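Local coordinates for uncharacterized protein (Borrelia turicatae, PDB 5VJ4) that is of unknown function but is a putative surface protein of a relapsing fever spirochete, differentially regulated in the tick-mammal transmission cycle, and possibly binds lipid, at residues A[250-255]-A[324-329]; A[316-321]-A[346-351]; A[121-126]-A[158-163]. All coordinates share one frame; numbering follows the deposited sequence.

Contact 1: residues A[250-255]-A[324-329]; sequences NEIGKI and SNIRGT
I252 and I255, one helical turn apart, are the residues through which 250-255 meets I326 and R327 of 324-329. At I252 the touching atom is the branch methyl CG2, which lies 4.3 Å from CG2 of I326; the same side chain also packs on M281 and Y285 of helix 263-301. One turn further on, I255 contributes two groups. Its CG2 reaches the other branch of I326, 4.3 Å from CD1, so the I326 side chain bears on both isoleucines. Its backbone O accepts the one polar link of the pair, from R327 NE at 3.1 Å with an N-H...O angle of 147°. That oxygen is approached almost end-on (C=O...N 160°) and lies close to the guanidinium plane. The R327 chain runs past the carbonyl, with CG and CD also near I255 O, and a bend at chi3 sets NE facing it. As I255 is in the last turn of helix 243-256, the arginine charge probably interacts favourably with the negative, C-terminal end of its dipole. With axes 10.1 Å apart and crossing at -84°, two isoleucines over one and an arginine at the margin make a nearly perpendicular helix-helix crossing, as found in all-alpha folds.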
loop_
_atom_site.group_PDB
_atom_site.type_symbol
_atom_site.label_atom_id
_atom_site.label_comp_id
_atom_site.label_asym_id
_atom_site.label_seq_id
_atom_site.Cartn_x
_atom_site.Cartn_y
_atom_site.Cartn_z
ATOM N N ASN A 250 18.008 -7.678 3.336
ATOM C CA ASN A 250 19.022 -8.382 2.546
ATOM C C ASN A 250 18.581 -9.816 2.380
ATOM O O ASN A 250 18.493 -10.344 1.245
ATOM C CB ASN A 250 20.453 -8.234 3.117
ATOM C CG ASN A 250 21.069 -6.830 2.851
ATOM O OD1 ASN A 250 20.640 -6.056 1.957
ATOM N ND2 ASN A 250 22.076 -6.500 3.640
ATOM N N GLU A 251 18.194 -10.396 3.509
ATOM C CA GLU A 251 17.726 -11.757 3.519
ATOM C C GLU A 251 16.538 -11.958 2.572
ATOM O O GLU A 251 16.529 -12.904 1.770
ATOM C CB GLU A 251 17.378 -12.112 4.924
ATOM C CG GLU A 251 17.083 -13.574 5.132
ATOM C CD GLU A 251 16.683 -13.833 6.565
ATOM O OE1 GLU A 251 15.839 -14.719 6.796
ATOM O OE2 GLU A 251 17.229 -13.144 7.463
ATOM N N ILE A 252 15.566 -11.050 2.642
ATOM C CA ILE A 252 14.396 -11.129 1.773
ATOM C C ILE A 252 14.826 -11.047 0.303
ATOM O O ILE A 252 14.335 -11.814 -0.549
ATOM C CB ILE A 252 13.350 -10.054 2.137
ATOM C CG1 ILE A 252 12.732 -10.361 3.508
ATOM C CG2 ILE A 252 12.274 -9.950 1.056
ATOM C CD1 ILE A 252 11.584 -9.455 3.901
ATOM N N GLY A 253 15.745 -10.122 0.020
ATOM C CA GLY A 253 16.335 -10.003 -1.315
ATOM C C GLY A 253 16.874 -11.347 -1.816
ATOM O O GLY A 253 16.448 -11.824 -2.879
ATOM N N LYS A 254 17.768 -11.981 -1.036
ATOM C CA LYS A 254 18.300 -13.312 -1.412
ATOM C C LYS A 254 17.191 -14.312 -1.766
ATOM O O LYS A 254 17.306 -15.047 -2.728
ATOM C CB LYS A 254 19.252 -13.928 -0.369
ATOM C CG LYS A 254 20.263 -12.974 0.232
ATOM C CD LYS A 254 21.522 -13.733 0.607
ATOM C CE LYS A 254 22.675 -12.758 0.797
ATOM N NZ LYS A 254 23.087 -12.113 -0.486
ATOM N N ILE A 255 16.099 -14.315 -1.015
ATOM C CA ILE A 255 14.950 -15.130 -1.414
ATOM C C ILE A 255 14.423 -14.743 -2.803
ATOM O O ILE A 255 14.042 -15.616 -3.580
ATOM C CB ILE A 255 13.828 -15.092 -0.356
ATOM C CG1 ILE A 255 14.320 -15.711 0.958
ATOM C CG2 ILE A 255 12.570 -15.809 -0.843
ATOM C CD1 ILE A 255 13.467 -15.383 2.172
ATOM N N SER A 324 7.903 -18.977 -2.101
ATOM C CA SER A 324 7.239 -18.822 -3.390
ATOM C C SER A 324 6.290 -17.623 -3.423
ATOM O O SER A 324 6.277 -16.883 -4.407
ATOM C CB SER A 324 6.521 -20.118 -3.797
ATOM O OG SER A 324 5.473 -19.860 -4.709
ATOM N N ASN A 325 5.503 -17.431 -2.362
ATOM C CA ASN A 325 4.613 -16.264 -2.279
ATOM C C ASN A 325 5.430 -14.979 -2.403
ATOM O O ASN A 325 4.990 -14.041 -3.068
ATOM C CB ASN A 325 3.807 -16.254 -0.971
ATOM C CG ASN A 325 2.546 -17.110 -1.021
ATOM O OD1 ASN A 325 2.458 -18.061 -1.766
ATOM N ND2 ASN A 325 1.573 -16.775 -0.197
ATOM N N ILE A 326 6.624 -14.952 -1.794
ATOM C CA ILE A 326 7.449 -13.745 -1.795
ATOM C C ILE A 326 7.895 -13.426 -3.228
ATOM O O ILE A 326 7.592 -12.350 -3.759
ATOM C CB ILE A 326 8.650 -13.847 -0.837
ATOM C CG1 ILE A 326 8.201 -14.181 0.580
ATOM C CG2 ILE A 326 9.421 -12.540 -0.808
ATOM C CD1 ILE A 326 9.355 -14.390 1.553
ATOM N N ARG A 327 8.572 -14.387 -3.858
ATOM C CA ARG A 327 9.005 -14.256 -5.247
ATOM C C ARG A 327 7.850 -13.794 -6.148
ATOM O O ARG A 327 7.984 -12.786 -6.866
ATOM C CB ARG A 327 9.596 -15.566 -5.755
ATOM C CG ARG A 327 10.927 -15.888 -5.145
ATOM C CD ARG A 327 11.592 -17.086 -5.796
ATOM N NE ARG A 327 12.335 -17.852 -4.787
ATOM C CZ ARG A 327 12.011 -19.075 -4.367
ATOM N NH1 ARG A 327 10.964 -19.726 -4.878
ATOM N NH2 ARG A 327 12.759 -19.659 -3.441
ATOM N N GLY A 328 6.723 -14.515 -6.076
ATOM C CA GLY A 328 5.526 -14.202 -6.879
ATOM C C GLY A 328 5.005 -12.774 -6.703
ATOM O O GLY A 328 4.563 -12.136 -7.662
ATOM N N THR A 329 5.053 -12.258 -5.478
ATOM C CA THR A 329 4.461 -10.967 -5.248
ATOM C C THR A 329 5.382 -9.886 -5.824
ATOM O O THR A 329 4.913 -8.896 -6.385
ATOM C CB THR A 329 4.041 -10.752 -3.767
ATOM O OG1 THR A 329 3.095 -9.680 -3.685
ATOM C CG2 THR A 329 5.218 -10.421 -2.869
#

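Contact 2: residues A[316-321]-A[346-351]; sequences NRFKGE and DKYRNY. With SO4 (sulfate ion), chain D.
An antiparallel helical hairpin, formed by helices 308-334 and 345-365 that follow each other in the chain, is joined here by F318 and E321 on one arm and Y348 and Y351 on the other. The axes run 171° apart in direction with a closest approach of 10.7 Å, and F318 and Y348 are the residues whose CA atoms are nearest. Y351 comes over one face of the F318 ring: its CB makes a CH-pi contact, 3.9 Å from the ring centroid, while its CD2 lies 3.4 Å from F318 CE1. The two aromatic planes are inclined by 38°, so the rings meet obliquely. Beside them the E321 and Y348 side chains cross at about a right angle. E321 OE1 accepts from Y348 OH (2.5 Å) with its anti lone pair, the one directed away from OE2, and the carboxylate stands nearly perpendicular to the phenol ring. OE2 is engaged separately by R317 NE, in a salt bridge of 2.7 Å within the same helix. With each oxygen held by a different partner, rotation of the carboxylate is restricted. R317 also lays its guanidinium face over F318 CE1, tying the polar and aromatic parts together. On another side of helix 345-365, R349 stretches out with CG anti to the backbone N (chi1 -174°); its NH2 donates to sulfate O4 at 2.9 Å. This ion, probably from the crystallisation liquor, is bound as well by the backbone N atoms of G206 and R209. An aromatic cluster bordered by a tyrosine-carboxylate-arginine chain thus fastens two neighbouring helices, the arrangement of an antiparallel helical hairpin.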
loop_
_atom_site.group_PDB
_atom_site.type_symbol
_atom_site.label_atom_id
_atom_site.label_comp_id
_atom_site.label_asym_id
_atom_site.label_seq_id
_atom_site.Cartn_x
_atom_site.Cartn_y
_atom_site.Cartn_z
ATOM N N ASN A 316 9.048 -28.305 5.508
ATOM C CA ASN A 316 9.667 -27.954 4.232
ATOM C C ASN A 316 8.683 -27.420 3.224
ATOM O O ASN A 316 8.973 -26.444 2.539
ATOM C CB ASN A 316 10.475 -29.102 3.661
ATOM C CG ASN A 316 11.711 -29.372 4.481
ATOM O OD1 ASN A 316 12.160 -28.501 5.214
ATOM N ND2 ASN A 316 12.263 -30.574 4.373
ATOM N N ARG A 317 7.506 -28.031 3.170
ATOM C CA ARG A 317 6.487 -27.613 2.225
ATOM C C ARG A 317 6.043 -26.189 2.532
ATOM O O ARG A 317 5.941 -25.361 1.632
ATOM C CB ARG A 317 5.306 -28.581 2.253
ATOM C CG ARG A 317 4.059 -28.071 1.566
ATOM C CD ARG A 317 2.894 -28.944 1.984
ATOM N NE ARG A 317 1.618 -28.219 2.029
ATOM C CZ ARG A 317 0.608 -28.528 2.841
ATOM N NH1 ARG A 317 0.730 -29.535 3.708
ATOM N NH2 ARG A 317 -0.525 -27.828 2.791
ATOM N N PHE A 318 5.802 -25.922 3.809
ATOM C CA PHE A 318 5.359 -24.609 4.236
ATOM C C PHE A 318 6.376 -23.540 3.912
ATOM O O PHE A 318 6.005 -22.530 3.335
ATOM C CB PHE A 318 5.031 -24.590 5.724
ATOM C CG PHE A 318 3.686 -25.163 6.054
ATOM C CD1 PHE A 318 2.690 -25.233 5.085
ATOM C CD2 PHE A 318 3.396 -25.604 7.352
ATOM C CE1 PHE A 318 1.442 -25.752 5.387
ATOM C CE2 PHE A 318 2.148 -26.124 7.662
ATOM C CZ PHE A 318 1.166 -26.192 6.681
ATOM N N LYS A 319 7.644 -23.763 4.266
ATOM C CA LYS A 319 8.723 -22.827 3.914
ATOM C C LYS A 319 8.699 -22.584 2.401
ATOM O O LYS A 319 8.717 -21.445 1.962
ATOM C CB LYS A 319 10.095 -23.337 4.356
ATOM C CG LYS A 319 11.211 -22.316 4.227
ATOM C CD LYS A 319 12.555 -22.787 4.806
ATOM C CE LYS A 319 13.741 -22.118 4.087
ATOM N NZ LYS A 319 14.981 -21.855 4.884
ATOM N N GLY A 320 8.603 -23.654 1.617
ATOM C CA GLY A 320 8.518 -23.533 0.170
ATOM C C GLY A 320 7.396 -22.613 -0.264
ATOM O O GLY A 320 7.645 -21.600 -0.918
ATOM N N GLU A 321 6.171 -22.948 0.131
ATOM C CA GLU A 321 4.981 -22.149 -0.221
ATOM C C GLU A 321 5.168 -20.672 0.103
ATOM O O GLU A 321 4.807 -19.817 -0.698
ATOM C CB GLU A 321 3.721 -22.664 0.482
ATOM C CG GLU A 321 3.276 -24.080 0.159
ATOM C CD GLU A 321 2.076 -24.527 0.988
ATOM O OE1 GLU A 321 1.354 -23.665 1.546
ATOM O OE2 GLU A 321 1.838 -25.750 1.073
ATOM N N ASP A 346 0.937 -13.819 7.668
ATOM C CA ASP A 346 0.211 -14.170 8.881
ATOM C C ASP A 346 -0.299 -15.620 8.828
ATOM O O ASP A 346 -0.059 -16.408 9.755
ATOM C CB ASP A 346 -0.928 -13.176 9.150
ATOM C CG ASP A 346 -1.424 -13.229 10.581
ATOM O OD1 ASP A 346 -0.739 -13.799 11.475
ATOM O OD2 ASP A 346 -2.515 -12.690 10.824
ATOM N N LYS A 347 -0.951 -15.973 7.720
ATOM C CA LYS A 347 -1.427 -17.341 7.472
ATOM C C LYS A 347 -0.303 -18.362 7.701
ATOM O O LYS A 347 -0.519 -19.415 8.287
ATOM C CB LYS A 347 -1.978 -17.445 6.044
ATOM C CG LYS A 347 -2.372 -18.824 5.536
ATOM C CD LYS A 347 -2.851 -18.734 4.085
ATOM C CE LYS A 347 -3.607 -19.973 3.623
ATOM N NZ LYS A 347 -4.520 -19.706 2.471
ATOM N N TYR A 348 0.900 -18.016 7.271
ATOM C CA TYR A 348 2.012 -18.927 7.371
ATOM C C TYR A 348 2.631 -18.945 8.757
ATOM O O TYR A 348 3.191 -19.970 9.170
ATOM C CB TYR A 348 3.021 -18.689 6.218
ATOM C CG TYR A 348 2.531 -19.321 4.911
ATOM C CD1 TYR A 348 1.486 -18.742 4.167
ATOM C CD2 TYR A 348 3.052 -20.545 4.457
ATOM C CE1 TYR A 348 1.002 -19.348 3.007
ATOM C CE2 TYR A 348 2.587 -21.153 3.289
ATOM C CZ TYR A 348 1.568 -20.553 2.569
ATOM O OH TYR A 348 1.117 -21.145 1.420
ATOM N N ARG A 349 2.516 -17.835 9.483
ATOM C CA ARG A 349 2.940 -17.799 10.889
ATOM C C ARG A 349 2.096 -18.782 11.702
ATOM O O ARG A 349 2.631 -19.582 12.478
ATOM C CB ARG A 349 2.807 -16.404 11.462
ATOM C CG ARG A 349 3.364 -16.264 12.861
ATOM C CD ARG A 349 3.245 -14.843 13.395
ATOM N NE ARG A 349 3.377 -14.855 14.848
ATOM C CZ ARG A 349 2.359 -14.781 15.704
ATOM N NH1 ARG A 349 1.083 -14.669 15.301
ATOM N NH2 ARG A 349 2.633 -14.822 16.980
ATOM N N ASN A 350 0.787 -18.739 11.475
ATOM C CA ASN A 350 -0.140 -19.651 12.117
ATOM C C ASN A 350 0.129 -21.097 11.747
ATOM O O ASN A 350 0.187 -21.957 12.633
ATOM C CB ASN A 350 -1.587 -19.242 11.834
ATOM C CG ASN A 350 -1.983 -17.941 12.552
ATOM O OD1 ASN A 350 -1.255 -17.416 13.393
ATOM N ND2 ASN A 350 -3.144 -17.417 12.206
ATOM N N TYR A 351 0.347 -21.358 10.461
ATOM C CA TYR A 351 0.723 -22.707 10.026
ATOM C C TYR A 351 1.923 -23.232 10.810
ATOM O O TYR A 351 1.882 -24.353 11.316
ATOM C CB TYR A 351 0.939 -22.769 8.521
ATOM C CG TYR A 351 -0.342 -22.732 7.697
ATOM C CD1 TYR A 351 -1.584 -22.410 8.273
ATOM C CD2 TYR A 351 -0.307 -22.991 6.326
ATOM C CE1 TYR A 351 -2.742 -22.365 7.503
ATOM C CE2 TYR A 351 -1.462 -22.952 5.545
ATOM C CZ TYR A 351 -2.675 -22.638 6.134
ATOM O OH TYR A 351 -3.816 -22.606 5.365
HETATM S S SO4 D . 1.662 -15.350 20.073
HETATM O O1 SO4 D . 0.993 -16.688 20.172
HETATM O O2 SO4 D . 3.048 -15.552 19.575
HETATM O O3 SO4 D . 1.819 -14.619 21.358
HETATM O O4 SO4 D . 0.814 -14.533 19.164
#

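Contact 3: residues A[121-126]-A[158-163]; sequences RKAISY and SLLKTK
The helical segments 121-126 and 158-163 cross almost at right angles: their axes approach to 10.6 Å with a signed angle of 86°, and the backbones come nearest at A123 and L160, whose CA atoms are 7.4 Å apart. L160 fills this crossing with its two methyls, each serving a different partner. CD1 is directed at the small residue of the opposite helix, 3.6 Å from A123 CA and 3.8 Å from A123 CB, so the alanine provides a shallow seat close to the backbone. CD2 lies over the centre of the Y126 ring, 3.6 Å from the centroid and only 4° off the ring normal, which meets the definition of a CH-pi contact; the similar distances from CD2 to all six ring carbons confirm the central placing. Y126 offers this face because its ring leaves the helix with CG anti to the backbone N (chi1 -179°), reaching across to the other helix, where Y126 and L160 lie alongside, pointing opposite ways. K163, extended beyond CG, comes to meet the ring from the other helix, and its NZ is 3.7 Å from Y126 CE1 in an oblique approach. The ammonium group and the phenol share a partner, which probably accounts for their closeness: D190 OD1 forms a salt bridge with K163 NZ and a hydrogen bond with Y126 OH, satisfying both polar ends in a buried interface. D190's helix 176-201 also supplies V193 against Y126 and L159, and K194 in a cation-pi contact with the Y126 ring, while F221 of helix 218-222 packs on L159 and K163. The crossing of helices 118-128 and 145-171 is thus bordered by helices 176-201 and 218-222.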
loop_
_atom_site.group_PDB
_atom_site.type_symbol
_atom_site.label_atom_id
_atom_site.label_comp_id
_atom_site.label_asym_id
_atom_site.label_seq_id
_atom_site.Cartn_x
_atom_site.Cartn_y
_atom_site.Cartn_z
ATOM N N ARG A 121 -0.252 3.845 32.236
ATOM C CA ARG A 121 -1.574 4.286 31.805
ATOM C C ARG A 121 -1.436 4.951 30.459
ATOM O O ARG A 121 -2.192 4.643 29.526
ATOM C CB ARG A 121 -2.208 5.249 32.813
ATOM C CG ARG A 121 -2.896 4.576 33.991
ATOM C CD ARG A 121 -3.570 5.608 34.894
ATOM N NE ARG A 121 -2.976 5.538 36.221
ATOM C CZ ARG A 121 -2.248 6.502 36.780
ATOM N NH1 ARG A 121 -2.061 7.649 36.151
ATOM N NH2 ARG A 121 -1.739 6.334 37.997
ATOM N N LYS A 122 -0.450 5.841 30.351
ATOM C CA LYS A 122 -0.218 6.584 29.120
ATOM C C LYS A 122 0.063 5.628 27.938
ATOM O O LYS A 122 -0.384 5.882 26.820
ATOM C CB LYS A 122 0.941 7.550 29.310
ATOM C CG LYS A 122 0.556 8.954 29.702
ATOM C CD LYS A 122 1.766 9.757 30.166
ATOM C CE LYS A 122 1.490 11.245 30.052
ATOM N NZ LYS A 122 2.649 12.037 30.525
ATOM N N ALA A 123 0.790 4.538 28.206
ATOM C CA ALA A 123 1.099 3.529 27.204
ATOM C C ALA A 123 -0.157 2.826 26.732
ATOM O O ALA A 123 -0.427 2.754 25.532
ATOM C CB ALA A 123 2.115 2.517 27.734
ATOM N N ILE A 124 -0.919 2.296 27.678
ATOM C CA ILE A 124 -2.190 1.660 27.359
ATOM C C ILE A 124 -3.064 2.595 26.508
ATOM O O ILE A 124 -3.618 2.178 25.507
ATOM C CB ILE A 124 -2.904 1.189 28.631
ATOM C CG1 ILE A 124 -2.099 0.059 29.276
ATOM C CG2 ILE A 124 -4.290 0.691 28.316
ATOM C CD1 ILE A 124 -2.242 -1.295 28.621
ATOM N N SER A 125 -3.121 3.870 26.859
ATOM C CA SER A 125 -3.878 4.787 26.055
ATOM C C SER A 125 -3.329 4.859 24.629
ATOM O O SER A 125 -4.093 4.925 23.660
ATOM C CB SER A 125 -3.904 6.160 26.673
ATOM O OG SER A 125 -4.366 7.083 25.702
ATOM N N TYR A 126 -2.010 4.831 24.510
ATOM C CA TYR A 126 -1.352 4.829 23.201
ATOM C C TYR A 126 -1.736 3.619 22.329
ATOM O O TYR A 126 -2.374 3.814 21.299
ATOM C CB TYR A 126 0.143 4.895 23.394
ATOM C CG TYR A 126 0.943 4.931 22.136
ATOM C CD1 TYR A 126 1.056 6.114 21.397
ATOM C CD2 TYR A 126 1.662 3.793 21.710
ATOM C CE1 TYR A 126 1.838 6.156 20.247
ATOM C CE2 TYR A 126 2.456 3.823 20.574
ATOM C CZ TYR A 126 2.525 4.998 19.838
ATOM O OH TYR A 126 3.273 5.014 18.695
ATOM N N SER A 158 8.978 1.467 27.065
ATOM C CA SER A 158 10.295 1.596 26.451
ATOM C C SER A 158 10.173 2.253 25.052
ATOM O O SER A 158 10.834 3.271 24.737
ATOM C CB SER A 158 10.985 0.234 26.401
ATOM O OG SER A 158 11.797 0.163 25.250
ATOM N N LEU A 159 9.293 1.698 24.230
ATOM C CA LEU A 159 9.041 2.299 22.933
ATOM C C LEU A 159 8.703 3.793 23.006
ATOM O O LEU A 159 9.185 4.585 22.190
ATOM C CB LEU A 159 7.937 1.557 22.191
ATOM C CG LEU A 159 7.709 2.061 20.770
ATOM C CD1 LEU A 159 9.028 2.047 19.987
ATOM C CD2 LEU A 159 6.668 1.198 20.099
ATOM N N LEU A 160 7.886 4.181 23.978
ATOM C CA LEU A 160 7.472 5.566 24.045
ATOM C C LEU A 160 8.615 6.460 24.478
ATOM O O LEU A 160 8.711 7.602 23.993
ATOM C CB LEU A 160 6.264 5.710 24.931
ATOM C CG LEU A 160 5.040 5.009 24.364
ATOM C CD1 LEU A 160 3.914 4.937 25.380
ATOM C CD2 LEU A 160 4.584 5.772 23.139
ATOM N N LYS A 161 9.499 5.935 25.348
ATOM C CA LYS A 161 10.697 6.689 25.783
ATOM C C LYS A 161 11.524 7.009 24.542
ATOM O O LYS A 161 11.899 8.185 24.316
ATOM C CB LYS A 161 11.501 5.953 26.881
ATOM N N THR A 162 11.738 5.979 23.710
ATOM C CA THR A 162 12.463 6.146 22.449
ATOM C C THR A 162 11.792 7.187 21.562
ATOM O O THR A 162 12.447 8.123 21.099
ATOM C CB THR A 162 12.624 4.816 21.703
ATOM O OG1 THR A 162 13.659 4.051 22.316
ATOM C CG2 THR A 162 13.006 5.041 20.267
ATOM N N LYS A 163 10.487 7.029 21.352
ATOM C CA LYS A 163 9.722 7.981 20.545
ATOM C C LYS A 163 9.862 9.426 21.053
ATOM O O LYS A 163 9.823 10.394 20.263
ATOM C CB LYS A 163 8.258 7.555 20.451
ATOM C CG LYS A 163 7.426 8.388 19.489
ATOM C CD LYS A 163 5.933 8.102 19.599
ATOM C CE LYS A 163 5.172 9.119 18.769
ATOM N NZ LYS A 163 3.722 9.113 19.056
#

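How the contacts relate
Contact 3 comes first along the chain and closes before the other two begin. Contacts 1 and 2 then alternate, in the order 250-255, 316-321, 324-329, 346-351, and both use helix 308-334, which meets helix 243-256 in one and helix 345-365 in the other. Their centres are 14 Å apart, and they touch where N325 ND2 lies 4.1 Å from Y348 CE1. Contact 3 is on the opposite side of the chain's centre, its own centre 33 Å from each of theirs and its nearest atoms about 20 Å from contact 1 and about 17 Å from contact 2. In this strand-free chain the contacts thus join helices in two distant regions, one N-terminal and one C-terminal.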